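Local coordinates for protein cytochrome c (Rhodothermus marinus, PDB 3CP5) that carries a covalently attached heme c and probably serves as an electron carrier, at residues Ala31-Gln36 / Gln109-Leu114. Sequence-based numbering, arbitrary orientation.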
loop_
_atom_site.group_PDB
_atom_site.type_symbol
_atom_site.label_atom_id
_atom_site.label_comp_id
_atom_site.label_asym_id
_atom_site.label_seq_id
_atom_site.Cartn_x
_atom_site.Cartn_y
_atom_site.Cartn_z
ATOM N N ALA A 31 2.223 1.776 17.885
ATOM C CA ALA A 31 3.644 1.555 17.603
ATOM C C ALA A 31 3.963 0.083 17.441
ATOM O O ALA A 31 4.788 -0.314 16.608
ATOM C CB ALA A 31 4.487 2.220 18.682
ATOM N N ALA A 32 3.335 -0.794 18.219
ATOM C CA ALA A 32 3.602 -2.229 18.049
ATOM C C ALA A 32 3.091 -2.709 16.698
ATOM O O ALA A 32 3.698 -3.574 16.030
ATOM C CB ALA A 32 2.944 -3.057 19.122
ATOM N N LEU A 33 1.966 -2.186 16.207
ATOM C CA LEU A 33 1.418 -2.569 14.898
ATOM C C LEU A 33 2.296 -2.067 13.770
ATOM O O LEU A 33 2.632 -2.801 12.840
ATOM C CB LEU A 33 0.031 -1.998 14.754
ATOM C CG LEU A 33 -0.733 -2.384 13.480
ATOM C CD1 LEU A 33 -0.919 -3.875 13.287
ATOM C CD2 LEU A 33 -2.031 -1.614 13.468
ATOM N N ALA A 34 2.858 -0.866 13.955
ATOM C CA ALA A 34 3.823 -0.331 12.996
ATOM C C ALA A 34 5.125 -1.133 12.939
ATOM O O ALA A 34 5.679 -1.318 11.880
ATOM C CB ALA A 34 4.128 1.131 13.304
ATOM N N GLN A 35 5.602 -1.635 14.078
ATOM C CA GLN A 35 6.790 -2.476 14.103
ATOM C C GLN A 35 6.528 -3.781 13.381
ATOM O O GLN A 35 7.377 -4.243 12.621
ATOM C CB GLN A 35 7.256 -2.726 15.558
ATOM C CG GLN A 35 8.525 -3.566 15.681
ATOM C CD GLN A 35 9.581 -2.937 14.746
ATOM O OE1 GLN A 35 10.076 -1.841 15.042
ATOM N NE2 GLN A 35 9.873 -3.614 13.646
ATOM N N GLN A 36 5.383 -4.411 13.596
ATOM C CA GLN A 36 5.002 -5.616 12.851
ATOM C C GLN A 36 5.011 -5.270 11.376
ATOM O O GLN A 36 5.572 -6.019 10.530
ATOM C CB GLN A 36 3.619 -6.114 13.272
ATOM C CG GLN A 36 3.252 -7.413 12.561
ATOM C CD GLN A 36 1.798 -7.839 12.610
ATOM O OE1 GLN A 36 0.880 -7.120 13.020
ATOM N NE2 GLN A 36 1.525 -9.092 12.176
ATOM N N GLN A 109 -2.161 -8.556 7.883
ATOM C CA GLN A 109 -0.810 -8.232 7.453
ATOM C C GLN A 109 -0.800 -6.903 6.727
ATOM O O GLN A 109 0.050 -6.059 6.983
ATOM C CB GLN A 109 -0.221 -9.293 6.538
ATOM C CG GLN A 109 0.085 -10.618 7.253
ATOM C CD GLN A 109 0.431 -11.636 6.180
ATOM O OE1 GLN A 109 -0.423 -11.981 5.365
ATOM N NE2 GLN A 109 1.703 -12.074 6.119
ATOM N N ALA A 110 -1.754 -6.721 5.804
ATOM C CA ALA A 110 -1.789 -5.473 5.046
ATOM C C ALA A 110 -2.063 -4.292 5.979
ATOM O O ALA A 110 -1.480 -3.202 5.829
ATOM C CB ALA A 110 -2.833 -5.567 3.931
ATOM N N ARG A 111 -2.932 -4.467 6.981
ATOM C CA ARG A 111 -3.237 -3.356 7.902
ATOM C C ARG A 111 -2.016 -2.977 8.728
ATOM O O ARG A 111 -1.785 -1.787 9.019
ATOM C CB ARG A 111 -4.433 -3.772 8.734
ATOM C CG ARG A 111 -4.884 -2.718 9.754
ATOM C CD ARG A 111 -5.301 -1.426 9.040
ATOM N NE ARG A 111 -5.589 -0.345 9.977
ATOM C CZ ARG A 111 -4.675 0.485 10.509
ATOM N NH1 ARG A 111 -3.379 0.420 10.234
ATOM N NH2 ARG A 111 -5.104 1.417 11.342
ATOM N N ALA A 112 -1.176 -3.948 9.109
ATOM C CA ALA A 112 0.092 -3.667 9.797
ATOM C C ALA A 112 1.051 -2.887 8.926
ATOM O O ALA A 112 1.671 -1.909 9.329
ATOM C CB ALA A 112 0.705 -4.976 10.321
ATOM N N ILE A 113 1.194 -3.307 7.652
ATOM C CA ILE A 113 2.029 -2.596 6.704
ATOM C C ILE A 113 1.530 -1.179 6.527
ATOM O O ILE A 113 2.327 -0.220 6.497
ATOM C CB ILE A 113 2.171 -3.361 5.364
ATOM C CG1 ILE A 113 2.870 -4.705 5.575
ATOM C CG2 ILE A 113 2.883 -2.532 4.329
ATOM C CD1 ILE A 113 2.859 -5.617 4.378
ATOM N N LEU A 114 0.204 -0.974 6.468
ATOM C CA LEU A 114 -0.331 0.390 6.360
ATOM C C LEU A 114 0.054 1.240 7.573
ATOM O O LEU A 114 0.461 2.387 7.396
ATOM C CB LEU A 114 -1.856 0.348 6.240
ATOM C CG LEU A 114 -2.605 1.675 6.219
ATOM C CD1 LEU A 114 -2.207 2.488 4.996
ATOM C CD2 LEU A 114 -4.090 1.576 6.338
#
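Leu33 and Ala112 meet where the axes of 31-36 and 109-114 approach to 7.5 Å, crossing at -107°. The CA atoms of this pair lie 5.4 Å apart, and the small side chain of Ala112 is consistent with so close an approach. With CG anti to the backbone N (chi1 -176°), Leu33 reaches across to the other helix. Leu33 CD1 rests against Ala112, 3.6 Å from CB, while Leu33 CD2 sits over one face of the Arg111 guanidinium, 4.1 Å from NH1. Gln36, one turn further on, closes over the Ala112 methyl; its extended chain brings OE1 to 3.5 Å from Ala112 CB, a van der Waals contact. No hydrogen bond joins the two segments; van der Waals packing holds them, though Gln36 NE2 bonds Glu108, just ahead of 109-114 on the same helix. Arg111 pairs with Glu115 in a salt bridge and also bonds the carbonyl of Ser24, which would help hold its flat group against Leu33 CD2. Helices 31-44 and 107-123 probably correspond to the N- and C-terminal helices whose near-perpendicular crossing is a hallmark of the cytochrome c fold. Here Leu40 extends the packing onto Ala112 and Ile113; Ile113 touches the heme, and helix 69-77 packs against Ala110, Ile113 and Leu114.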